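Local coordinates for D-isomer specific 2-hydroxyacid dehydrogenase NAD-binding (Xanthobacter autotrophicus, PDB 4XA8), which probably interconverts D-2-hydroxyacids and their 2-oxoacids, with a nicotinamide adenine dinucleotide as the hydride carrier, at residues V11-V16 and A38-G43; E51-L56 and N70-I75; A143-G148 and G198-V203. All coordinates share one frame; numbering follows the deposited sequence.

Contact 1: residues V11-V16 and A38-G43; sequences VFYSAV and ARAGDG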
ATOM      1  N   VAL A  11       5.284  10.125 -34.908  1.00 32.79           N
ATOM      2  CA  VAL A  11       6.418   9.349 -34.413  1.00 31.99           C
ATOM      3  C   VAL A  11       6.399   9.316 -32.879  1.00 30.87           C
ATOM      4  O   VAL A  11       6.199  10.346 -32.239  1.00 29.46           O
ATOM      5  CB  VAL A  11       7.791   9.898 -34.908  1.00 33.69           C
ATOM      6  CG1 VAL A  11       8.106  11.268 -34.316  1.00 33.97           C
ATOM      7  CG2 VAL A  11       8.914   8.946 -34.531  1.00 34.13           C
ATOM      8  N   PHE A  12       6.635   8.131 -32.334  1.00 27.82           N
ATOM      9  CA  PHE A  12       6.689   7.876 -30.904  1.00 28.46           C
ATOM     10  C   PHE A  12       8.114   7.543 -30.457  1.00 28.93           C
ATOM     11  O   PHE A  12       8.794   6.665 -31.068  1.00 29.23           O
ATOM     12  CB  PHE A  12       5.863   6.612 -30.611  1.00 30.28           C
ATOM     13  CG  PHE A  12       5.826   6.218 -29.157  1.00 30.97           C
ATOM     14  CD1 PHE A  12       6.799   5.412 -28.611  1.00 31.53           C
ATOM     15  CD2 PHE A  12       4.789   6.658 -28.336  1.00 33.42           C
ATOM     16  CE1 PHE A  12       6.726   5.020 -27.267  1.00 31.05           C
ATOM     17  CE2 PHE A  12       4.740   6.295 -26.993  1.00 30.74           C
ATOM     18  CZ  PHE A  12       5.703   5.456 -26.481  1.00 30.05           C
ATOM     19  N   TYR A  13       8.555   8.189 -29.381  1.00 27.89           N
ATOM     20  CA  TYR A  13       9.795   7.786 -28.740  1.00 29.41           C
ATOM     21  C   TYR A  13       9.657   7.773 -27.209  1.00 27.57           C
ATOM     22  O   TYR A  13       9.343   8.796 -26.575  1.00 27.02           O
ATOM     23  CB  TYR A  13      10.997   8.678 -29.120  1.00 28.91           C
ATOM     24  CG  TYR A  13      12.270   8.150 -28.507  1.00 29.38           C
ATOM     25  CD1 TYR A  13      12.612   8.474 -27.201  1.00 30.84           C
ATOM     26  CD2 TYR A  13      13.103   7.278 -29.202  1.00 31.25           C
ATOM     27  CE1 TYR A  13      13.747   7.954 -26.598  1.00 32.16           C
ATOM     28  CE2 TYR A  13      14.256   6.760 -28.614  1.00 31.97           C
ATOM     29  CZ  TYR A  13      14.570   7.105 -27.306  1.00 31.81           C
ATOM     30  OH  TYR A  13      15.699   6.605 -26.673  1.00 33.50           O
ATOM     31  N   SER A  14       9.971   6.637 -26.610  1.00 27.69           N
ATOM     32  CA  SER A  14      10.197   6.614 -25.156  1.00 29.82           C
ATOM     33  C   SER A  14      10.962   5.355 -24.725  1.00 32.20           C
ATOM     34  O   SER A  14      10.663   4.283 -25.192  1.00 35.51           O
ATOM     35  CB  SER A  14       8.880   6.711 -24.403  1.00 30.49           C
ATOM     36  OG  SER A  14       9.102   6.545 -22.998  1.00 30.01           O
ATOM     37  N   ALA A  15      11.951   5.499 -23.849  1.00 33.90           N
ATOM     38  CA  ALA A  15      12.633   4.313 -23.260  1.00 34.95           C
ATOM     39  C   ALA A  15      11.877   3.762 -22.048  1.00 33.95           C
ATOM     40  O   ALA A  15      12.251   2.698 -21.519  1.00 36.31           O
ATOM     41  CB  ALA A  15      14.053   4.681 -22.858  1.00 38.00           C
ATOM     42  N   VAL A  16      10.831   4.469 -21.607  1.00 32.05           N
ATOM     43  CA  VAL A  16      10.117   4.110 -20.365  1.00 35.10           C
ATOM     44  C   VAL A  16       8.614   3.839 -20.599  1.00 35.47           C
ATOM     45  O   VAL A  16       7.856   3.739 -19.655  1.00 40.10           O
ATOM     46  CB  VAL A  16      10.375   5.138 -19.218  1.00 34.84           C
ATOM     47  CG1 VAL A  16      11.846   5.218 -18.880  1.00 36.32           C
ATOM     48  CG2 VAL A  16       9.888   6.531 -19.588  1.00 36.79           C
ATOM     49  N   ALA A  38       9.750   4.881 -32.999  1.00 35.11           N
ATOM     50  CA  ALA A  38      11.196   5.014 -33.094  1.00 36.77           C
ATOM     51  C   ALA A  38      11.798   4.115 -32.057  1.00 39.21           C
ATOM     52  O   ALA A  38      11.273   4.022 -30.933  1.00 36.36           O
ATOM     53  CB  ALA A  38      11.641   6.446 -32.833  1.00 36.01           C
ATOM     54  N   ARG A  39      12.932   3.524 -32.420  1.00 37.73           N
ATOM     55  CA  ARG A  39      13.656   2.547 -31.613  1.00 42.70           C
ATOM     56  C   ARG A  39      14.351   3.206 -30.424  1.00 42.04           C
ATOM     57  O   ARG A  39      15.035   4.216 -30.593  1.00 39.52           O
ATOM     58  CB  ARG A  39      14.687   1.871 -32.546  1.00 44.53           C
ATOM     59  CG  ARG A  39      15.624   0.924 -31.880  1.00 46.47           C
ATOM     60  CD  ARG A  39      16.233  -0.004 -32.903  1.00 50.44           C
ATOM     61  NE  ARG A  39      17.249   0.668 -33.713  1.00 48.46           N
ATOM     62  CZ  ARG A  39      17.815   0.118 -34.783  1.00 53.87           C
ATOM     63  NH1 ARG A  39      17.452  -1.098 -35.176  1.00 57.18           N
ATOM     64  NH2 ARG A  39      18.746   0.767 -35.469  1.00 53.25           N
ATOM     65  N   ALA A  40      14.146   2.670 -29.226  1.00 41.80           N
ATOM     66  CA  ALA A  40      14.850   3.168 -28.034  1.00 42.56           C
ATOM     67  C   ALA A  40      16.359   3.179 -28.299  1.00 45.13           C
ATOM     68  O   ALA A  40      16.890   2.275 -28.958  1.00 43.18           O
ATOM     69  CB  ALA A  40      14.530   2.330 -26.800  1.00 45.02           C
ATOM     70  N   GLY A  41      17.037   4.218 -27.813  1.00 43.07           N
ATOM     71  CA  GLY A  41      18.486   4.305 -27.948  1.00 46.72           C
ATOM     72  C   GLY A  41      18.829   5.279 -29.054  1.00 46.22           C
ATOM     73  O   GLY A  41      19.070   6.445 -28.795  1.00 48.69           O
ATOM     74  N   ASP A  42      18.810   4.816 -30.301  1.00 46.18           N
ATOM     75  CA  ASP A  42      19.245   5.660 -31.413  1.00 44.95           C
ATOM     76  C   ASP A  42      18.076   6.419 -32.032  1.00 41.30           C
ATOM     77  O   ASP A  42      18.277   7.376 -32.782  1.00 37.08           O
ATOM     78  CB  ASP A  42      20.052   4.865 -32.462  1.00 47.10           C
ATOM     79  CG  ASP A  42      19.261   3.721 -33.124  1.00 48.85           C
ATOM     80  OD1 ASP A  42      18.092   3.510 -32.775  1.00 43.91           O
ATOM     81  OD2 ASP A  42      19.829   3.017 -34.003  1.00 50.00           O
ATOM     82  N   GLY A  43      16.850   6.006 -31.728  1.00 36.45           N
ATOM     83  CA  GLY A  43      15.700   6.664 -32.331  1.00 36.80           C
ATOM     84  C   GLY A  43      15.436   6.335 -33.796  1.00 37.79           C
ATOM     85  O   GLY A  43      14.633   7.013 -34.456  1.00 36.85           O
TER
HETATM   86  O   HOH W   1      10.282   4.257 -28.406  1.00 31.67           O
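Tyr13 reaches from strand 9-13 into the loop at 38-43 and, together with Ala38, carries much of this contact. With CG anti to the backbone N (chi1 -176°), the ring leans over to the loop and presents its CE2 edge to the turn. Arg39 O lies near the ring plane at that edge, 3.3 Å from Tyr13 CE2, while the CA atoms of Ala40 and Gly43 approach obliquely. At the far end Tyr13 OH accepts a nearly straight bond from Gly41 N (3.0 Å, 170°). Nearer the strand, Ala38 N donates to Phe12 O at 2.8 Å, and the methyl of Ala38 packs on Tyr13 CD2 (4.0 Å) and on Val11 CG2 (4.1 Å). A water accepts from Ser14 N and donates to Ala38 O, extending the pairing past the direct bond. The turn also braces itself: Arg39 sets NE against OD1 and NH2 against OD2 of Asp42, and Gly43 N bonds to Arg39 O. Loop and strand are thus tied by one backbone bond, one amide-to-phenol bond and a bridging water, with apolar packing between; no salt bridge crosses between the segments, the Arg39-Asp42 pair staying within the loop.

Contact 2: residues E51-L56 and N70-I75; sequences EVRYAL and NLKLVI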
ATOM      1  N   GLU A  51       7.420  13.021 -43.879  1.00 50.63           N
ATOM      2  CA  GLU A  51       5.979  12.804 -43.687  1.00 51.70           C
ATOM      3  C   GLU A  51       5.569  12.894 -42.231  1.00 47.91           C
ATOM      4  O   GLU A  51       4.378  12.884 -41.926  1.00 49.28           O
ATOM      5  CB  GLU A  51       5.542  11.457 -44.289  1.00 55.09           C
ATOM      6  CG  GLU A  51       5.607  11.439 -45.811  1.00 61.19           C
ATOM      7  CD  GLU A  51       5.254  10.089 -46.430  1.00 64.90           C
ATOM      8  OE1 GLU A  51       4.972  10.036 -47.644  1.00 73.40           O
ATOM      9  OE2 GLU A  51       5.266   9.071 -45.719  1.00 64.53           O
ATOM     10  N   VAL A  52       6.550  12.982 -41.326  1.00 45.80           N
ATOM     11  CA  VAL A  52       6.304  13.008 -39.884  1.00 41.88           C
ATOM     12  C   VAL A  52       5.979  14.415 -39.439  1.00 41.71           C
ATOM     13  O   VAL A  52       6.769  15.342 -39.630  1.00 41.87           O
ATOM     14  CB  VAL A  52       7.544  12.531 -39.103  1.00 40.83           C
ATOM     15  CG1 VAL A  52       7.346  12.725 -37.618  1.00 39.16           C
ATOM     16  CG2 VAL A  52       7.806  11.068 -39.406  1.00 43.06           C
ATOM     17  N   ARG A  53       4.815  14.582 -38.840  1.00 41.36           N
ATOM     18  CA  ARG A  53       4.359  15.915 -38.473  1.00 43.32           C
ATOM     19  C   ARG A  53       4.050  16.072 -36.987  1.00 39.07           C
ATOM     20  O   ARG A  53       3.925  17.189 -36.485  1.00 37.72           O
ATOM     21  CB  ARG A  53       3.156  16.279 -39.329  1.00 49.68           C
ATOM     22  CG  ARG A  53       3.518  16.392 -40.799  1.00 56.29           C
ATOM     23  CD  ARG A  53       2.281  16.509 -41.653  1.00 66.67           C
ATOM     24  NE  ARG A  53       1.765  17.873 -41.690  1.00 73.95           N
ATOM     25  CZ  ARG A  53       0.684  18.253 -42.371  1.00 79.23           C
ATOM     26  NH1 ARG A  53      -0.021  17.372 -43.076  1.00 83.27           N
ATOM     27  NH2 ARG A  53       0.294  19.521 -42.333  1.00 80.92           N
ATOM     28  N   TYR A  54       3.975  14.958 -36.281  1.00 36.21           N
ATOM     29  CA  TYR A  54       3.700  14.978 -34.852  1.00 35.78           C
ATOM     30  C   TYR A  54       4.700  14.060 -34.162  1.00 32.95           C
ATOM     31  O   TYR A  54       5.070  13.024 -34.721  1.00 32.43           O
ATOM     32  CB  TYR A  54       2.247  14.546 -34.610  1.00 37.01           C
ATOM     33  CG  TYR A  54       1.308  14.889 -35.763  1.00 39.56           C
ATOM     34  CD1 TYR A  54       0.881  16.203 -35.991  1.00 41.88           C
ATOM     35  CD2 TYR A  54       0.890  13.907 -36.657  1.00 42.55           C
ATOM     36  CE1 TYR A  54       0.040  16.512 -37.047  1.00 44.03           C
ATOM     37  CE2 TYR A  54       0.061  14.207 -37.729  1.00 43.83           C
ATOM     38  CZ  TYR A  54      -0.355  15.507 -37.917  1.00 46.12           C
ATOM     39  OH  TYR A  54      -1.167  15.789 -38.982  1.00 47.91           O
ATOM     40  N   ALA A  55       5.165  14.472 -32.981  1.00 32.25           N
ATOM     41  CA  ALA A  55       6.061  13.667 -32.144  1.00 30.84           C
ATOM     42  C   ALA A  55       5.518  13.525 -30.719  1.00 31.11           C
ATOM     43  O   ALA A  55       5.248  14.521 -30.047  1.00 32.05           O
ATOM     44  CB  ALA A  55       7.459  14.292 -32.136  1.00 30.41           C
ATOM     45  N   LEU A  56       5.339  12.275 -30.292  1.00 29.67           N
ATOM     46  CA  LEU A  56       4.946  11.937 -28.932  1.00 30.18           C
ATOM     47  C   LEU A  56       6.150  11.305 -28.265  1.00 30.00           C
ATOM     48  O   LEU A  56       6.583  10.230 -28.664  1.00 29.80           O
ATOM     49  CB  LEU A  56       3.768  10.956 -28.970  1.00 30.62           C
ATOM     50  CG  LEU A  56       3.290  10.362 -27.642  1.00 29.73           C
ATOM     51  CD1 LEU A  56       2.783  11.487 -26.776  1.00 31.04           C
ATOM     52  CD2 LEU A  56       2.203   9.329 -27.932  1.00 29.74           C
ATOM     53  N   ASN A  70       9.396  18.815 -41.032  1.00 46.27           N
ATOM     54  CA  ASN A  70       7.991  19.256 -41.142  1.00 46.83           C
ATOM     55  C   ASN A  70       7.138  19.033 -39.870  1.00 45.48           C
ATOM     56  O   ASN A  70       5.894  19.124 -39.904  1.00 44.04           O
ATOM     57  CB  ASN A  70       7.349  18.526 -42.326  1.00 48.16           C
ATOM     58  CG  ASN A  70       8.064  18.795 -43.619  1.00 52.94           C
ATOM     59  OD1 ASN A  70       8.501  19.916 -43.860  1.00 51.11           O
ATOM     60  ND2 ASN A  70       8.197  17.775 -44.465  1.00 55.50           N
ATOM     61  N   LEU A  71       7.806  18.737 -38.757  1.00 43.74           N
ATOM     62  CA  LEU A  71       7.147  18.657 -37.434  1.00 44.60           C
ATOM     63  C   LEU A  71       6.315  19.924 -37.126  1.00 45.52           C
ATOM     64  O   LEU A  71       6.797  21.083 -37.281  1.00 41.47           O
ATOM     65  CB  LEU A  71       8.221  18.486 -36.368  1.00 44.04           C
ATOM     66  CG  LEU A  71       7.962  17.814 -35.045  1.00 45.21           C
ATOM     67  CD1 LEU A  71       7.370  16.435 -35.287  1.00 43.39           C
ATOM     68  CD2 LEU A  71       9.310  17.757 -34.333  1.00 45.32           C
ATOM     69  N   LYS A  72       5.074  19.685 -36.706  1.00 42.85           N
ATOM     70  CA  LYS A  72       4.092  20.733 -36.412  1.00 44.92           C
ATOM     71  C   LYS A  72       3.650  20.777 -34.950  1.00 44.65           C
ATOM     72  O   LYS A  72       3.063  21.786 -34.512  1.00 45.38           O
ATOM     73  CB  LYS A  72       2.874  20.539 -37.327  1.00 48.08           C
ATOM     74  CG  LYS A  72       3.218  20.664 -38.831  1.00 53.21           C
ATOM     75  CD  LYS A  72       2.156  21.421 -39.623  1.00 59.28           C
ATOM     76  CE  LYS A  72       2.707  21.898 -40.965  1.00 63.80           C
ATOM     77  NZ  LYS A  72       2.148  23.204 -41.416  1.00 71.46           N
ATOM     78  N   LEU A  73       3.924  19.688 -34.219  1.00 38.95           N
ATOM     79  CA  LEU A  73       3.373  19.446 -32.897  1.00 38.48           C
ATOM     80  C   LEU A  73       4.251  18.454 -32.132  1.00 36.38           C
ATOM     81  O   LEU A  73       4.608  17.388 -32.655  1.00 36.49           O
ATOM     82  CB  LEU A  73       1.935  18.903 -33.033  1.00 39.14           C
ATOM     83  CG  LEU A  73       1.202  18.518 -31.736  1.00 39.74           C
ATOM     84  CD1 LEU A  73       1.086  19.740 -30.836  1.00 41.91           C
ATOM     85  CD2 LEU A  73      -0.187  17.942 -32.025  1.00 40.28           C
ATOM     86  N   VAL A  74       4.631  18.817 -30.909  1.00 37.44           N
ATOM     87  CA  VAL A  74       5.248  17.881 -29.970  1.00 35.89           C
ATOM     88  C   VAL A  74       4.324  17.641 -28.789  1.00 35.45           C
ATOM     89  O   VAL A  74       3.664  18.575 -28.302  1.00 37.07           O
ATOM     90  CB  VAL A  74       6.600  18.402 -29.456  1.00 38.05           C
ATOM     91  CG1 VAL A  74       7.159  17.486 -28.370  1.00 37.63           C
ATOM     92  CG2 VAL A  74       7.559  18.490 -30.602  1.00 38.56           C
ATOM     93  N   ILE A  75       4.275  16.388 -28.355  1.00 33.26           N
ATOM     94  CA  ILE A  75       3.484  15.980 -27.204  1.00 35.36           C
ATOM     95  C   ILE A  75       4.413  15.246 -26.233  1.00 34.35           C
ATOM     96  O   ILE A  75       5.012  14.240 -26.582  1.00 32.44           O
ATOM     97  CB  ILE A  75       2.295  15.045 -27.572  1.00 35.18           C
ATOM     98  CG1 ILE A  75       1.458  15.595 -28.742  1.00 38.02           C
ATOM     99  CG2 ILE A  75       1.419  14.840 -26.342  1.00 35.76           C
ATOM    100  CD1 ILE A  75       1.784  14.994 -30.103  1.00 37.37           C
TER
HETATM  101  O   HOH W   2       9.120  15.815 -40.930  1.00 35.55           O
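Strands 52-56 and 73-75 run parallel, 14° apart, with Ala55 N donating to Leu73 O (3.0 Å) and Ile75 N to Ala55 O (2.7 Å). Just before this ladder Arg53 O takes two amides, a bond of 2.8 Å from Lys72 N, tilted 24° from the carbonyl plane, and a weak one from Leu73 N, while a water links Val52 O to Asn70 N. On the side of Ala55 and Val74, Leu71 turns its CD1 back toward strand 52-57, touching Ala55 CB at 3.8 Å. On the other side Leu56 CD1 packs against Ile75 CG2 (3.6 Å), and the edge of the Tyr54 ring meets Leu73 CB. One face of that ring is covered by Arg53 CB, centred above it. Arg53 then bends at chi3 (82°) and runs beside Lys72, whose CE lies at the guanidinium edge, 3.7 Å from Arg53 NH2. The two cationic ends are close, but Arg53 also has a salt bridge to Glu305 and a bond to Ser7 O, and the carboxylate is likely to offset the crowding of charge. With an alanine in place of Arg53, Glu305 and Ser7 O would probably lose these partners, and Lys72 the guanidinium edge beside which its end lies. Helix 290-306 covers the side of Tyr54, Leu56 and Leu73. Parallel strands in the order 2-1-3-4-5 are the mark of the flavodoxin-like domain that, in this dehydrogenase family, typically binds substrate.

Contact 3: residues A143-G148 and G198-V203; sequences AEIRVG and GSEIVV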
ATOM      1  N   ALA A 143      -1.122   7.793  14.486  1.00 29.26           N
ATOM      2  CA  ALA A 143      -0.904   9.119  15.056  1.00 28.59           C
ATOM      3  C   ALA A 143       0.519   9.318  15.601  1.00 28.93           C
ATOM      4  O   ALA A 143       0.998  10.445  15.656  1.00 28.13           O
ATOM      5  CB  ALA A 143      -1.947   9.402  16.131  1.00 30.06           C
ATOM      6  N   GLU A 144       1.210   8.241  15.975  1.00 29.83           N
ATOM      7  CA  GLU A 144       2.576   8.367  16.403  1.00 31.73           C
ATOM      8  C   GLU A 144       3.576   8.438  15.231  1.00 30.00           C
ATOM      9  O   GLU A 144       4.741   8.717  15.438  1.00 29.68           O
ATOM     10  CB  GLU A 144       2.946   7.324  17.487  1.00 36.91           C
ATOM     11  CG  GLU A 144       3.194   5.908  17.066  1.00 40.01           C
ATOM     12  CD  GLU A 144       3.253   4.956  18.274  1.00 44.91           C
ATOM     13  OE1 GLU A 144       2.212   4.521  18.828  1.00 47.62           O
ATOM     14  OE2 GLU A 144       4.383   4.626  18.639  1.00 48.24           O
ATOM     15  N   ILE A 145       3.113   8.251  14.001  1.00 27.59           N
ATOM     16  CA  ILE A 145       4.009   8.242  12.841  1.00 26.74           C
ATOM     17  C   ILE A 145       3.955   9.550  12.047  1.00 25.65           C
ATOM     18  O   ILE A 145       2.929   9.930  11.445  1.00 25.61           O
ATOM     19  CB  ILE A 145       3.728   7.039  11.932  1.00 27.63           C
ATOM     20  CG1 ILE A 145       3.828   5.742  12.754  1.00 29.97           C
ATOM     21  CG2 ILE A 145       4.725   7.003  10.755  1.00 27.58           C
ATOM     22  CD1 ILE A 145       3.487   4.490  11.959  1.00 32.27           C
ATOM     23  N   ARG A 146       5.073  10.233  12.041  1.00 26.20           N
ATOM     24  CA  ARG A 146       5.171  11.535  11.401  1.00 27.97           C
ATOM     25  C   ARG A 146       5.577  11.371   9.952  1.00 25.20           C
ATOM     26  O   ARG A 146       6.652  10.826   9.670  1.00 27.08           O
ATOM     27  CB  ARG A 146       6.194  12.395  12.128  1.00 32.02           C
ATOM     28  CG  ARG A 146       5.835  12.619  13.577  1.00 36.55           C
ATOM     29  CD  ARG A 146       7.003  13.225  14.327  1.00 45.28           C
ATOM     30  NE  ARG A 146       6.766  14.635  14.643  1.00 54.63           N
ATOM     31  CZ  ARG A 146       7.672  15.459  15.183  1.00 59.21           C
ATOM     32  NH1 ARG A 146       8.901  15.037  15.474  1.00 61.33           N
ATOM     33  NH2 ARG A 146       7.336  16.714  15.448  1.00 64.67           N
ATOM     34  N   VAL A 147       4.748  11.849   9.038  1.00 24.18           N
ATOM     35  CA  VAL A 147       4.956  11.651   7.568  1.00 22.50           C
ATOM     36  C   VAL A 147       4.995  13.083   6.986  1.00 23.10           C
ATOM     37  O   VAL A 147       4.079  13.891   7.224  1.00 24.39           O
ATOM     38  CB  VAL A 147       3.788  10.884   6.907  1.00 23.04           C
ATOM     39  CG1 VAL A 147       4.008  10.633   5.421  1.00 22.61           C
ATOM     40  CG2 VAL A 147       3.487   9.561   7.626  1.00 24.35           C
ATOM     41  N   GLY A 148       6.072  13.381   6.290  1.00 22.36           N
ATOM     42  CA  GLY A 148       6.325  14.679   5.705  1.00 22.46           C
ATOM     43  C   GLY A 148       6.193  14.579   4.192  1.00 22.31           C
ATOM     44  O   GLY A 148       6.907  13.784   3.550  1.00 23.13           O
ATOM     45  N   GLY A 198      11.728  16.462  11.812  1.00 29.33           N
ATOM     46  CA  GLY A 198      10.565  15.798  12.480  1.00 29.93           C
ATOM     47  C   GLY A 198       9.803  14.810  11.603  1.00 29.64           C
ATOM     48  O   GLY A 198       8.731  14.330  11.979  1.00 34.19           O
ATOM     49  N   SER A 199      10.308  14.522  10.405  1.00 28.10           N
ATOM     50  CA  SER A 199       9.654  13.569   9.476  1.00 28.15           C
ATOM     51  C   SER A 199      10.307  12.182   9.579  1.00 29.74           C
ATOM     52  O   SER A 199      11.429  11.971   9.095  1.00 31.41           O
ATOM     53  CB  SER A 199       9.771  14.055   8.039  1.00 29.83           C
ATOM     54  OG  SER A 199       9.078  15.279   7.828  1.00 29.86           O
ATOM     55  N   GLU A 200       9.590  11.222  10.140  1.00 24.07           N
ATOM     56  CA  GLU A 200      10.024   9.833  10.153  1.00 25.84           C
ATOM     57  C   GLU A 200       9.977   9.174   8.777  1.00 24.33           C
ATOM     58  O   GLU A 200      10.848   8.382   8.447  1.00 23.96           O
ATOM     59  CB  GLU A 200       9.167   8.997  11.128  1.00 27.45           C
ATOM     60  CG  GLU A 200       9.694   7.591  11.245  1.00 32.31           C
ATOM     61  CD  GLU A 200       8.908   6.695  12.202  1.00 35.78           C
ATOM     62  OE1 GLU A 200       8.259   7.186  13.156  1.00 35.66           O
ATOM     63  OE2 GLU A 200       8.953   5.485  11.985  1.00 38.72           O
ATOM     64  N   ILE A 201       8.939   9.481   8.005  1.00 22.92           N
ATOM     65  CA  ILE A 201       8.809   9.057   6.606  1.00 21.26           C
ATOM     66  C   ILE A 201       8.741  10.318   5.794  1.00 22.00           C
ATOM     67  O   ILE A 201       7.951  11.248   6.130  1.00 22.76           O
ATOM     68  CB  ILE A 201       7.531   8.224   6.383  1.00 21.62           C
ATOM     69  CG1 ILE A 201       7.548   6.980   7.277  1.00 23.05           C
ATOM     70  CG2 ILE A 201       7.375   7.791   4.949  1.00 21.55           C
ATOM     71  CD1 ILE A 201       6.236   6.271   7.391  1.00 23.00           C
ATOM     72  N   VAL A 202       9.524  10.407   4.715  1.00 23.00           N
ATOM     73  CA  VAL A 202       9.442  11.625   3.905  1.00 21.53           C
ATOM     74  C   VAL A 202       9.076  11.252   2.462  1.00 21.59           C
ATOM     75  O   VAL A 202       9.525  10.223   1.940  1.00 22.33           O
ATOM     76  CB  VAL A 202      10.741  12.497   3.999  1.00 22.49           C
ATOM     77  CG1 VAL A 202      11.906  11.773   3.390  1.00 23.47           C
ATOM     78  CG2 VAL A 202      10.595  13.835   3.292  1.00 24.41           C
ATOM     79  N   VAL A 203       8.175  12.044   1.855  1.00 20.94           N
ATOM     80  CA  VAL A 203       7.723  11.806   0.429  1.00 21.22           C
ATOM     81  C   VAL A 203       8.145  12.981  -0.420  1.00 20.84           C
ATOM     82  O   VAL A 203       7.658  14.117  -0.247  1.00 22.39           O
ATOM     83  CB  VAL A 203       6.211  11.564   0.277  1.00 21.22           C
ATOM     84  CG1 VAL A 203       5.895  11.077  -1.117  1.00 21.32           C
ATOM     85  CG2 VAL A 203       5.688  10.583   1.308  1.00 21.29           C
TER
HETATM   86  O   HOH W   3       7.170   9.470  13.945  1.00 31.71           O
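Glu144 meets Glu200 through a water that donates to Glu144 O and to Glu200 OE1 and accepts from Arg146 N. The carboxylate of Glu200 also pairs with Arg140, whereas that of Glu144 turns to Arg291 of the second subunit. Ile145 comes next, its CG2 packing on Ile201 CD1 at 3.8 Å. Arg146 lays its chain along the end of helix 192-197: Gly198 O sits 3.1 Å from Arg146 CD and over one face of the guanidinium, at a poor angle for a bond from NE. Arg146 O accepts from Ile201 N (3.1 Å) and, weakly, from Glu200 N. Val147 points to the side of Ile201 and Val203, with CG1 4.4 Å from Val203 CG2; helix 103-119 closes over this patch. Gly148 completes the ladder: Gly148 N donates to Ile201 O (2.8 Å) and Gly148 O accepts from Val203 N (2.7 Å). Ser199 OG lies 3.5 Å from Gly148 CA, held there by a bond to Phe195 O and by a chi1 of -64° that sets OG beside the backbone N; a CB on Gly148 would probably run into this hydroxyl. This is the central strand pair of a Rossmann fold, the first strand beside the fourth. Strand 146-150 leads into the Gly151, Gly153 and Gly156 motif, consistent with a dinucleotide loop, and Val203 adjoins Val233, an NADPH-binding residue.

In the fold
Contacts 1 and 2 belong to one five-stranded parallel sheet, their centres 14 Å apart. Strands 9-13 and 52-57 are neighbours there, joined where Val11 probably hydrogen-bonds to Tyr54 and Leu56 through the backbone, with Phe12 packed on Leu56. Contact 3 lies in the other, seven-stranded parallel sheet, on the far side of the chain's centre: its centre is about 39 Å from that of contact 1 and about 45 Å from that of contact 2. All three follow in series along the chain, yet helix 290-306 comes back to cover contact 2. The two sheets thus mark two domains, consistent with a cofactor-binding Rossmann unit and a separate unit that probably binds substrate.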